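Local coordinates for acyl-CoA dehydrogenase (PDB 3OWA), which binds FAD and probably catalyses the flavin-dependent alpha,beta-dehydrogenation of acyl-CoA thioesters, as other acyl-CoA dehydrogenases do, at residues 275-283 against 368-376; 305-315 against 582-590. All coordinates share one frame; numbering follows the deposited sequence.

Interaction 1: residues 275-283 against 368-376; sequences GTVGSAKRA and GSEVLDYTV
L372 reaches over from helix 358-383 and lays its two methyl branches against one turn of helix 257-293. CG is anti to the backbone N (chi1 174°), which brings CD1 to 3.5 Å from S279 CB and 3.6 Å from A280 N, while CD2 touches both S279 CB and T276 CG2. T276 meets the partner helix with both branches: OG1 sits over the carbonyl of G368, 3.2 Å from its C, and CG2 lies 3.9 Å from S369 CA. That hydroxyl is bonded within its own helix, to G273 O. Toward the C-terminal ends of the segments the contact is made by small residues. A280 CB rests 3.7 Å from T375 OG1, and A283 CB approaches the same oxygen from the next turn. T375 OG1 turns back to donate to L372 O at 3.0 Å, tilted 22° from the carbonyl plane, so the hydroxyl presented to the alanines is already engaged. The axes of 275-283 and 368-376 approach to 8.5 Å and run 20° from parallel, part of the buried core of the C-terminal domain. Helix 305-336 packs beside them, T318 on A280 and K317 on V371, while helix 393-401 meets A283 through M397 and L372 through S401.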
ATOM      1  N   GLY A 275       1.530   9.776 -16.288  1.00 30.36           N
ATOM      2  CA  GLY A 275       2.128  10.417 -15.112  1.00 28.64           C
ATOM      3  C   GLY A 275       2.644   9.393 -14.095  1.00 28.64           C
ATOM      4  O   GLY A 275       3.768   9.524 -13.572  1.00 28.63           O
ATOM      5  N   THR A 276       1.843   8.371 -13.784  1.00 26.44           N
ATOM      6  CA  THR A 276       2.266   7.414 -12.756  1.00 27.47           C
ATOM      7  C   THR A 276       3.491   6.636 -13.259  1.00 28.21           C
ATOM      8  O   THR A 276       4.327   6.192 -12.476  1.00 28.00           O
ATOM      9  CB  THR A 276       1.142   6.443 -12.386  1.00 28.00           C
ATOM     10  OG1 THR A 276       0.719   5.768 -13.577  1.00 29.72           O
ATOM     11  CG2 THR A 276      -0.069   7.221 -11.749  1.00 25.26           C
ATOM     12  N   VAL A 277       3.605   6.507 -14.575  1.00 30.13           N
ATOM     13  CA  VAL A 277       4.718   5.772 -15.143  1.00 31.46           C
ATOM     14  C   VAL A 277       5.995   6.566 -14.948  1.00 32.07           C
ATOM     15  O   VAL A 277       7.057   5.977 -14.641  1.00 33.07           O
ATOM     16  CB  VAL A 277       4.492   5.424 -16.654  1.00 33.29           C
ATOM     17  CG1 VAL A 277       5.809   5.183 -17.356  1.00 34.50           C
ATOM     18  CG2 VAL A 277       3.631   4.159 -16.785  1.00 34.72           C
ATOM     19  N   GLY A 278       5.917   7.881 -15.135  1.00 30.43           N
ATOM     20  CA  GLY A 278       7.078   8.764 -14.869  1.00 29.39           C
ATOM     21  C   GLY A 278       7.498   8.689 -13.407  1.00 29.36           C
ATOM     22  O   GLY A 278       8.683   8.603 -13.089  1.00 29.13           O
ATOM     23  N   SER A 279       6.524   8.704 -12.492  1.00 26.26           N
ATOM     24  CA  SER A 279       6.856   8.611 -11.102  1.00 25.44           C
ATOM     25  C   SER A 279       7.438   7.272 -10.716  1.00 25.28           C
ATOM     26  O   SER A 279       8.317   7.219  -9.860  1.00 25.69           O
ATOM     27  CB  SER A 279       5.618   8.909 -10.227  1.00 23.04           C
ATOM     28  OG  SER A 279       5.044  10.175 -10.578  1.00 28.29           O
ATOM     29  N   ALA A 280       6.937   6.182 -11.298  1.00 25.92           N
ATOM     30  CA  ALA A 280       7.462   4.879 -10.963  1.00 26.74           C
ATOM     31  C   ALA A 280       8.908   4.773 -11.415  1.00 28.58           C
ATOM     32  O   ALA A 280       9.722   4.207 -10.704  1.00 28.71           O
ATOM     33  CB  ALA A 280       6.588   3.725 -11.595  1.00 27.09           C
ATOM     34  N   LYS A 281       9.233   5.351 -12.565  1.00 29.74           N
ATOM     35  CA  LYS A 281      10.619   5.357 -13.024  1.00 31.69           C
ATOM     36  C   LYS A 281      11.511   6.152 -12.096  1.00 32.45           C
ATOM     37  O   LYS A 281      12.644   5.753 -11.830  1.00 33.98           O
ATOM     38  CB  LYS A 281      10.747   5.983 -14.409  1.00 32.37           C
ATOM     39  CG  LYS A 281      10.193   5.180 -15.555  1.00 35.38           C
ATOM     40  CD  LYS A 281      10.538   5.927 -16.831  1.00 38.37           C
ATOM     41  CE  LYS A 281       9.839   5.374 -18.060  1.00 41.34           C
ATOM     42  NZ  LYS A 281      10.249   6.197 -19.256  1.00 39.56           N
ATOM     43  N   ARG A 282      11.008   7.266 -11.574  1.00 31.69           N
ATOM     44  CA  ARG A 282      11.802   8.063 -10.657  1.00 30.34           C
ATOM     45  C   ARG A 282      12.027   7.309  -9.319  1.00 30.02           C
ATOM     46  O   ARG A 282      13.112   7.373  -8.723  1.00 28.51           O
ATOM     47  CB  ARG A 282      11.093   9.410 -10.394  1.00 29.73           C
ATOM     48  CG  ARG A 282      11.827  10.312  -9.428  1.00 29.15           C
ATOM     49  CD  ARG A 282      13.253  10.663  -9.957  1.00 31.31           C
ATOM     50  NE  ARG A 282      13.901  11.522  -8.977  1.00 31.55           N
ATOM     51  CZ  ARG A 282      15.180  11.879  -9.020  1.00 33.50           C
ATOM     52  NH1 ARG A 282      15.675  12.660  -8.055  1.00 27.76           N
ATOM     53  NH2 ARG A 282      15.964  11.443 -10.010  1.00 35.57           N
ATOM     54  N   ALA A 283      10.991   6.617  -8.843  1.00 27.06           N
ATOM     55  CA  ALA A 283      11.121   5.832  -7.631  1.00 28.42           C
ATOM     56  C   ALA A 283      12.180   4.725  -7.817  1.00 29.40           C
ATOM     57  O   ALA A 283      12.954   4.450  -6.904  1.00 30.77           O
ATOM     58  CB  ALA A 283       9.756   5.188  -7.240  1.00 24.67           C
ATOM     59  N   GLY A 368      -1.474   1.644 -13.963  1.00 28.99           N
ATOM     60  CA  GLY A 368      -0.409   2.616 -13.644  1.00 28.41           C
ATOM     61  C   GLY A 368      -0.452   3.088 -12.199  1.00 27.84           C
ATOM     62  O   GLY A 368       0.571   3.156 -11.513  1.00 26.55           O
ATOM     63  N   SER A 369      -1.638   3.436 -11.715  1.00 25.79           N
ATOM     64  CA  SER A 369      -1.710   3.936 -10.346  1.00 25.73           C
ATOM     65  C   SER A 369      -1.317   2.843  -9.329  1.00 25.82           C
ATOM     66  O   SER A 369      -0.691   3.136  -8.309  1.00 23.91           O
ATOM     67  CB  SER A 369      -3.110   4.490 -10.079  1.00 25.20           C
ATOM     68  OG  SER A 369      -4.128   3.469 -10.215  1.00 27.50           O
ATOM     69  N   GLU A 370      -1.671   1.585  -9.599  1.00 27.46           N
ATOM     70  CA  GLU A 370      -1.295   0.461  -8.706  1.00 27.80           C
ATOM     71  C   GLU A 370       0.166   0.057  -8.787  1.00 26.95           C
ATOM     72  O   GLU A 370       0.774  -0.312  -7.785  1.00 26.64           O
ATOM     73  CB  GLU A 370      -2.198  -0.779  -8.939  1.00 28.80           C
ATOM     74  CG  GLU A 370      -3.606  -0.418  -8.548  1.00 33.49           C
ATOM     75  CD  GLU A 370      -4.535  -1.624  -8.420  1.00 40.39           C
ATOM     76  OE1 GLU A 370      -4.291  -2.662  -9.080  1.00 38.78           O
ATOM     77  OE2 GLU A 370      -5.535  -1.521  -7.669  1.00 43.85           O
ATOM     78  N   VAL A 371       0.746   0.117  -9.961  1.00 26.19           N
ATOM     79  CA  VAL A 371       2.174  -0.103 -10.065  1.00 26.67           C
ATOM     80  C   VAL A 371       2.945   0.999  -9.322  1.00 26.40           C
ATOM     81  O   VAL A 371       3.915   0.720  -8.625  1.00 27.63           O
ATOM     82  CB  VAL A 371       2.598  -0.108 -11.603  1.00 27.65           C
ATOM     83  CG1 VAL A 371       4.088   0.086 -11.740  1.00 29.66           C
ATOM     84  CG2 VAL A 371       2.188  -1.448 -12.253  1.00 26.43           C
ATOM     85  N   LEU A 372       2.504   2.260  -9.437  1.00 25.61           N
ATOM     86  CA  LEU A 372       3.196   3.347  -8.744  1.00 24.17           C
ATOM     87  C   LEU A 372       3.001   3.144  -7.236  1.00 25.81           C
ATOM     88  O   LEU A 372       3.957   3.286  -6.456  1.00 27.69           O
ATOM     89  CB  LEU A 372       2.629   4.713  -9.130  1.00 23.17           C
ATOM     90  CG  LEU A 372       3.203   5.908  -8.344  1.00 24.19           C
ATOM     91  CD1 LEU A 372       4.699   5.983  -8.471  1.00 24.51           C
ATOM     92  CD2 LEU A 372       2.487   7.239  -8.680  1.00 19.00           C
ATOM     93  N   ASP A 373       1.790   2.781  -6.827  1.00 23.55           N
ATOM     94  CA  ASP A 373       1.530   2.526  -5.390  1.00 23.97           C
ATOM     95  C   ASP A 373       2.577   1.511  -4.824  1.00 24.86           C
ATOM     96  O   ASP A 373       3.139   1.684  -3.720  1.00 25.40           O
ATOM     97  CB  ASP A 373       0.104   1.974  -5.269  1.00 23.00           C
ATOM     98  CG  ASP A 373      -0.301   1.653  -3.843  1.00 31.46           C
ATOM     99  OD1 ASP A 373      -0.941   2.498  -3.179  1.00 32.53           O
ATOM    100  OD2 ASP A 373       0.016   0.547  -3.356  1.00 38.88           O
ATOM    101  N   TYR A 374       2.797   0.434  -5.551  1.00 24.45           N
ATOM    102  CA  TYR A 374       3.739  -0.603  -5.136  1.00 25.83           C
ATOM    103  C   TYR A 374       5.168  -0.054  -5.154  1.00 25.60           C
ATOM    104  O   TYR A 374       5.940  -0.322  -4.236  1.00 26.69           O
ATOM    105  CB  TYR A 374       3.621  -1.820  -6.096  1.00 26.74           C
ATOM    106  CG  TYR A 374       4.694  -2.856  -5.850  1.00 27.98           C
ATOM    107  CD1 TYR A 374       4.522  -3.826  -4.857  1.00 32.76           C
ATOM    108  CD2 TYR A 374       5.902  -2.841  -6.584  1.00 29.42           C
ATOM    109  CE1 TYR A 374       5.521  -4.769  -4.576  1.00 31.45           C
ATOM    110  CE2 TYR A 374       6.914  -3.778  -6.301  1.00 31.46           C
ATOM    111  CZ  TYR A 374       6.693  -4.753  -5.320  1.00 36.98           C
ATOM    112  OH  TYR A 374       7.679  -5.675  -5.018  1.00 36.88           O
ATOM    113  N   THR A 375       5.554   0.664  -6.210  1.00 26.48           N
ATOM    114  CA  THR A 375       6.927   1.148  -6.310  1.00 27.46           C
ATOM    115  C   THR A 375       7.284   2.181  -5.235  1.00 26.34           C
ATOM    116  O   THR A 375       8.394   2.148  -4.702  1.00 26.67           O
ATOM    117  CB  THR A 375       7.295   1.690  -7.737  1.00 29.60           C
ATOM    118  OG1 THR A 375       6.526   2.878  -7.972  1.00 36.94           O
ATOM    119  CG2 THR A 375       6.975   0.657  -8.829  1.00 30.56           C
ATOM    120  N   VAL A 376       6.365   3.082  -4.855  1.00 24.52           N
ATOM    121  CA  VAL A 376       6.742   4.046  -3.820  1.00 22.80           C
ATOM    122  C   VAL A 376       6.748   3.344  -2.473  1.00 22.58           C
ATOM    123  O   VAL A 376       7.500   3.686  -1.590  1.00 20.58           O
ATOM    124  CB  VAL A 376       5.830   5.356  -3.746  1.00 21.92           C
ATOM    125  CG1 VAL A 376       5.952   6.105  -5.005  1.00 21.53           C
ATOM    126  CG2 VAL A 376       4.338   5.003  -3.542  1.00 22.36           C
TER

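Interaction 2: residues 305-315 against 582-590; sequences PLIQEKLANMA and KREIAAKIL
A312 and A586 mark the crossing of two helices in the largely helical C-terminal domain of the acyl-CoA dehydrogenase fold. Segments 305-315, the start of helix 305-336, and 582-590, within helix 578-592, cross almost perpendicularly, at 84°; with alanines there their axes approach to 8.0 Å. Van der Waals contacts make up the crossing. A312 CB sits against the start of the other segment, near K582 O and CB, with I585 CG2 3.7 Å away on the next turn. A586 CB lies 3.6 Å from Q308 CB and close to Q308 O. Farther along, L311 and L590 cross at about a right angle, and their methyls, L311 CD1 and L590 CD2, are tightly packed at 3.4 Å. At the edge nearer the dimer partner, P305 CG lies over one face of the R583 guanidinium, 3.7 Å from NH2; R583 NE pairs with E491 of the second subunit.

One water bridges R583 O and, weakly, Q308 OE1, the amide NE2 of Q308 being held by A302 O. Two more link E309 OE1 to K582 NZ, one of them only weakly at the glutamate and also accepting from N313 ND2; the two charged atoms stand 4.5 Å apart, beyond a direct salt bridge, and the ammonium has its ionic partner in E538. The direct polar bond is K582 to N313. The lysine chain runs extended past A312 and E309 CG, and its NZ donates to N313 OD1 at 2.8 Å, in the carbonyl plane on a lone pair, with a C=O...N angle of 135°.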
ATOM      1  N   PRO A 305      20.153  -9.799  -1.644  1.00 39.47           N
ATOM      2  CA  PRO A 305      19.151 -10.308  -2.558  1.00 39.48           C
ATOM      3  C   PRO A 305      17.748  -9.764  -2.326  1.00 38.10           C
ATOM      4  O   PRO A 305      17.038  -9.552  -3.294  1.00 38.43           O
ATOM      5  CB  PRO A 305      19.214 -11.825  -2.332  1.00 40.14           C
ATOM      6  CG  PRO A 305      20.695 -12.063  -2.018  1.00 41.28           C
ATOM      7  CD  PRO A 305      21.072 -10.863  -1.173  1.00 39.63           C
ATOM      8  N   LEU A 306      17.322  -9.556  -1.086  1.00 38.17           N
ATOM      9  CA  LEU A 306      15.964  -9.030  -0.848  1.00 37.70           C
ATOM     10  C   LEU A 306      15.790  -7.616  -1.398  1.00 36.62           C
ATOM     11  O   LEU A 306      14.726  -7.273  -1.874  1.00 36.95           O
ATOM     12  CB  LEU A 306      15.607  -8.981   0.637  1.00 37.85           C
ATOM     13  CG  LEU A 306      15.217 -10.273   1.334  1.00 41.66           C
ATOM     14  CD1 LEU A 306      14.706  -9.955   2.767  1.00 38.49           C
ATOM     15  CD2 LEU A 306      14.180 -11.012   0.473  1.00 40.68           C
ATOM     16  N   ILE A 307      16.833  -6.795  -1.290  1.00 35.81           N
ATOM     17  CA  ILE A 307      16.843  -5.455  -1.884  1.00 34.68           C
ATOM     18  C   ILE A 307      16.823  -5.569  -3.424  1.00 35.24           C
ATOM     19  O   ILE A 307      16.066  -4.857  -4.114  1.00 33.87           O
ATOM     20  CB  ILE A 307      18.060  -4.640  -1.367  1.00 35.37           C
ATOM     21  CG1 ILE A 307      17.897  -4.359   0.145  1.00 33.15           C
ATOM     22  CG2 ILE A 307      18.245  -3.347  -2.144  1.00 34.32           C
ATOM     23  CD1 ILE A 307      16.732  -3.401   0.495  1.00 36.12           C
ATOM     24  N   GLN A 308      17.633  -6.483  -3.955  1.00 34.78           N
ATOM     25  CA  GLN A 308      17.667  -6.721  -5.399  1.00 34.72           C
ATOM     26  C   GLN A 308      16.290  -7.178  -5.897  1.00 34.81           C
ATOM     27  O   GLN A 308      15.797  -6.713  -6.925  1.00 35.17           O
ATOM     28  CB  GLN A 308      18.718  -7.788  -5.713  1.00 35.55           C
ATOM     29  CG  GLN A 308      20.123  -7.297  -5.469  1.00 35.09           C
ATOM     30  CD  GLN A 308      21.166  -8.400  -5.573  1.00 40.05           C
ATOM     31  OE1 GLN A 308      20.869  -9.520  -5.994  1.00 40.74           O
ATOM     32  NE2 GLN A 308      22.395  -8.084  -5.179  1.00 39.97           N
ATOM     33  N   GLU A 309      15.659  -8.070  -5.149  1.00 34.45           N
ATOM     34  CA  GLU A 309      14.346  -8.563  -5.522  1.00 35.31           C
ATOM     35  C   GLU A 309      13.302  -7.410  -5.580  1.00 34.36           C
ATOM     36  O   GLU A 309      12.525  -7.338  -6.538  1.00 34.94           O
ATOM     37  CB  GLU A 309      13.879  -9.656  -4.551  1.00 34.93           C
ATOM     38  CG  GLU A 309      12.631 -10.430  -5.028  1.00 40.35           C
ATOM     39  CD  GLU A 309      12.050 -11.385  -3.967  1.00 49.12           C
ATOM     40  OE1 GLU A 309      11.432 -12.405  -4.371  1.00 52.12           O
ATOM     41  OE2 GLU A 309      12.213 -11.138  -2.738  1.00 49.75           O
ATOM     42  N   LYS A 310      13.284  -6.528  -4.577  1.00 32.75           N
ATOM     43  CA  LYS A 310      12.354  -5.390  -4.590  1.00 32.05           C
ATOM     44  C   LYS A 310      12.587  -4.535  -5.835  1.00 31.65           C
ATOM     45  O   LYS A 310      11.647  -4.195  -6.536  1.00 31.65           O
ATOM     46  CB  LYS A 310      12.496  -4.520  -3.334  1.00 31.10           C
ATOM     47  CG  LYS A 310      12.167  -5.206  -2.029  1.00 32.52           C
ATOM     48  CD  LYS A 310      12.486  -4.239  -0.890  1.00 33.79           C
ATOM     49  CE  LYS A 310      12.359  -4.909   0.484  1.00 34.60           C
ATOM     50  NZ  LYS A 310      10.899  -5.249   0.777  1.00 30.75           N
ATOM     51  N   LEU A 311      13.847  -4.201  -6.128  1.00 32.77           N
ATOM     52  CA  LEU A 311      14.162  -3.417  -7.319  1.00 32.26           C
ATOM     53  C   LEU A 311      13.715  -4.052  -8.620  1.00 33.28           C
ATOM     54  O   LEU A 311      13.218  -3.343  -9.508  1.00 33.68           O
ATOM     55  CB  LEU A 311      15.663  -3.058  -7.423  1.00 32.09           C
ATOM     56  CG  LEU A 311      16.218  -1.977  -6.478  1.00 33.84           C
ATOM     57  CD1 LEU A 311      17.704  -1.846  -6.631  1.00 34.24           C
ATOM     58  CD2 LEU A 311      15.567  -0.561  -6.729  1.00 30.41           C
ATOM     59  N   ALA A 312      13.889  -5.367  -8.747  1.00 33.32           N
ATOM     60  CA  ALA A 312      13.474  -6.089  -9.948  1.00 33.67           C
ATOM     61  C   ALA A 312      11.950  -6.125 -10.131  1.00 33.33           C
ATOM     62  O   ALA A 312      11.465  -6.033 -11.263  1.00 32.57           O
ATOM     63  CB  ALA A 312      14.056  -7.527  -9.941  1.00 33.95           C
ATOM     64  N   ASN A 313      11.202  -6.290  -9.039  1.00 31.77           N
ATOM     65  CA  ASN A 313       9.759  -6.276  -9.115  1.00 32.77           C
ATOM     66  C   ASN A 313       9.295  -4.895  -9.550  1.00 32.04           C
ATOM     67  O   ASN A 313       8.449  -4.760 -10.428  1.00 32.92           O
ATOM     68  CB  ASN A 313       9.125  -6.630  -7.752  1.00 32.64           C
ATOM     69  CG  ASN A 313       9.272  -8.095  -7.391  1.00 36.37           C
ATOM     70  OD1 ASN A 313       9.474  -8.934  -8.254  1.00 38.11           O
ATOM     71  ND2 ASN A 313       9.148  -8.406  -6.081  1.00 34.15           N
HETATM   72  N   MSE A 314       9.901  -3.870  -8.963  1.00 31.26           N
HETATM   73  CA  MSE A 314       9.540  -2.484  -9.259  1.00 30.33           C
HETATM   74  C   MSE A 314       9.775  -2.194 -10.737  1.00 31.60           C
HETATM   75  O   MSE A 314       8.899  -1.627 -11.398  1.00 30.45           O
HETATM   76  CB  MSE A 314      10.351  -1.519  -8.416  1.00 28.48           C
HETATM   77  CG  MSE A 314       9.977  -1.586  -6.913  1.00 30.42           C
HETATM   78 SE   MSE A 314      11.439  -0.823  -5.862  0.51 30.22          SE
HETATM   79  CE  MSE A 314      11.203   1.037  -6.302  1.00 32.05           C
ATOM     80  N   ALA A 315      10.946  -2.598 -11.227  1.00 31.17           N
ATOM     81  CA  ALA A 315      11.335  -2.312 -12.613  1.00 33.57           C
ATOM     82  C   ALA A 315      10.509  -3.104 -13.631  1.00 33.94           C
ATOM     83  O   ALA A 315      10.186  -2.589 -14.689  1.00 34.20           O
ATOM     84  CB  ALA A 315      12.769  -2.566 -12.800  1.00 32.78           C
ATOM     85  N   LYS A 582      15.484 -12.234 -11.467  1.00 40.82           N
ATOM     86  CA  LYS A 582      15.270 -10.963 -10.764  1.00 39.85           C
ATOM     87  C   LYS A 582      16.618 -10.424 -10.317  1.00 40.46           C
ATOM     88  O   LYS A 582      16.838  -9.230 -10.329  1.00 40.16           O
ATOM     89  CB  LYS A 582      14.292 -11.117  -9.592  1.00 38.64           C
ATOM     90  CG  LYS A 582      12.858 -11.285 -10.050  1.00 37.70           C
ATOM     91  CD  LYS A 582      11.902 -11.512  -8.886  1.00 38.50           C
ATOM     92  CE  LYS A 582      10.492 -11.764  -9.413  1.00 39.04           C
ATOM     93  NZ  LYS A 582       9.442 -11.723  -8.358  1.00 39.21           N
ATOM     94  N   ARG A 583      17.543 -11.317  -9.963  1.00 41.57           N
ATOM     95  CA  ARG A 583      18.889 -10.881  -9.581  1.00 42.71           C
ATOM     96  C   ARG A 583      19.599 -10.307 -10.782  1.00 43.43           C
ATOM     97  O   ARG A 583      20.356  -9.349 -10.666  1.00 43.96           O
ATOM     98  CB  ARG A 583      19.722 -12.032  -9.000  1.00 43.72           C
ATOM     99  CG  ARG A 583      19.159 -12.560  -7.677  1.00 45.55           C
ATOM    100  CD  ARG A 583      20.028 -13.694  -7.153  1.00 49.03           C
ATOM    101  NE  ARG A 583      19.638 -14.123  -5.803  1.00 47.67           N
ATOM    102  CZ  ARG A 583      20.428 -14.885  -5.040  1.00 51.05           C
ATOM    103  NH1 ARG A 583      21.633 -15.246  -5.499  1.00 50.80           N
ATOM    104  NH2 ARG A 583      20.042 -15.254  -3.821  1.00 49.19           N
ATOM    105  N   GLU A 584      19.368 -10.901 -11.940  1.00 44.10           N
ATOM    106  CA  GLU A 584      19.947 -10.375 -13.173  1.00 45.12           C
ATOM    107  C   GLU A 584      19.338  -9.006 -13.541  1.00 43.67           C
ATOM    108  O   GLU A 584      20.065  -8.066 -13.877  1.00 43.13           O
ATOM    109  CB  GLU A 584      19.750 -11.371 -14.305  1.00 46.52           C
ATOM    110  CG  GLU A 584      20.652 -11.107 -15.488  1.00 52.61           C
ATOM    111  CD  GLU A 584      20.682 -12.255 -16.515  1.00 58.22           C
ATOM    112  OE1 GLU A 584      20.196 -13.375 -16.209  1.00 60.71           O
ATOM    113  OE2 GLU A 584      21.174 -12.008 -17.635  1.00 61.06           O
ATOM    114  N   ILE A 585      18.011  -8.890 -13.459  1.00 41.87           N
ATOM    115  CA  ILE A 585      17.359  -7.584 -13.689  1.00 40.58           C
ATOM    116  C   ILE A 585      18.001  -6.522 -12.781  1.00 40.36           C
ATOM    117  O   ILE A 585      18.396  -5.445 -13.235  1.00 40.44           O
ATOM    118  CB  ILE A 585      15.822  -7.652 -13.414  1.00 40.10           C
ATOM    119  CG1 ILE A 585      15.113  -8.440 -14.526  1.00 39.35           C
ATOM    120  CG2 ILE A 585      15.229  -6.230 -13.252  1.00 37.15           C
ATOM    121  CD1 ILE A 585      13.736  -9.049 -14.142  1.00 37.98           C
ATOM    122  N   ALA A 586      18.106  -6.845 -11.490  1.00 40.49           N
ATOM    123  CA  ALA A 586      18.583  -5.893 -10.478  1.00 39.62           C
ATOM    124  C   ALA A 586      20.015  -5.463 -10.729  1.00 40.37           C
ATOM    125  O   ALA A 586      20.354  -4.292 -10.545  1.00 39.95           O
ATOM    126  CB  ALA A 586      18.456  -6.480  -9.107  1.00 39.96           C
ATOM    127  N   ALA A 587      20.858  -6.401 -11.152  1.00 40.94           N
ATOM    128  CA  ALA A 587      22.241  -6.085 -11.425  1.00 41.92           C
ATOM    129  C   ALA A 587      22.322  -4.908 -12.385  1.00 42.26           C
ATOM    130  O   ALA A 587      23.079  -3.979 -12.150  1.00 43.11           O
ATOM    131  CB  ALA A 587      23.004  -7.336 -11.998  1.00 43.46           C
ATOM    132  N   LYS A 588      21.541  -4.939 -13.469  1.00 42.68           N
ATOM    133  CA  LYS A 588      21.614  -3.876 -14.476  1.00 42.97           C
ATOM    134  C   LYS A 588      20.994  -2.533 -13.993  1.00 42.46           C
ATOM    135  O   LYS A 588      21.487  -1.439 -14.308  1.00 42.26           O
ATOM    136  CB  LYS A 588      20.940  -4.314 -15.759  1.00 44.50           C
ATOM    137  CG  LYS A 588      21.213  -3.329 -16.905  1.00 49.32           C
ATOM    138  CD  LYS A 588      20.738  -3.840 -18.221  1.00 56.78           C
ATOM    139  CE  LYS A 588      21.420  -3.083 -19.352  1.00 59.65           C
ATOM    140  NZ  LYS A 588      20.940  -3.636 -20.648  1.00 64.22           N
ATOM    141  N   ILE A 589      19.915  -2.628 -13.217  1.00 40.65           N
ATOM    142  CA  ILE A 589      19.316  -1.443 -12.594  1.00 40.00           C
ATOM    143  C   ILE A 589      20.330  -0.762 -11.683  1.00 39.62           C
ATOM    144  O   ILE A 589      20.518   0.445 -11.765  1.00 39.96           O
ATOM    145  CB  ILE A 589      18.077  -1.849 -11.778  1.00 39.11           C
ATOM    146  CG1 ILE A 589      16.986  -2.260 -12.762  1.00 39.65           C
ATOM    147  CG2 ILE A 589      17.630  -0.675 -10.821  1.00 38.55           C
ATOM    148  CD1 ILE A 589      15.841  -2.940 -12.112  1.00 47.42           C
ATOM    149  N   LEU A 590      21.006  -1.553 -10.848  1.00 40.02           N
ATOM    150  CA  LEU A 590      21.996  -1.030  -9.913  1.00 42.04           C
ATOM    151  C   LEU A 590      23.257  -0.533 -10.620  1.00 44.28           C
ATOM    152  O   LEU A 590      23.928   0.370 -10.126  1.00 44.18           O
ATOM    153  CB  LEU A 590      22.380  -2.068  -8.875  1.00 41.17           C
ATOM    154  CG  LEU A 590      21.257  -2.396  -7.907  1.00 43.35           C
ATOM    155  CD1 LEU A 590      21.552  -3.738  -7.218  1.00 41.60           C
ATOM    156  CD2 LEU A 590      21.058  -1.229  -6.908  1.00 40.68           C
TER
HETATM  157  O   HOH W   1      21.953  -8.943  -8.676  1.00 58.25           O
HETATM  158  O   HOH W   2       8.981 -11.401  -5.389  1.00 47.08           O
HETATM  159  O   HOH W   3      10.526 -13.864  -6.626  1.00 59.89           O

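Along the chain the segments alternate: 275-283, 305-315, 368-376, then 582-590. The chain thus passes between the two sites, whose centres are 16 Å apart, both lying within the helical C-terminal part of the protein. Helix 305-336 ties them together, beginning in interaction 2 and continuing to pack beside both helices of interaction 1. They also touch directly: Y374 OH probably hydrogen-bonds N313 ND2, and the CE methyl of selenomethionine M314 packs against T375 O and A283 O. Interaction 1 lies deeper in the chain. Interaction 2 sets the last helix of the chain, 578-592, on the helix that carries I307 of an FAD pocket, which places it next to that FAD site and the dimer interface.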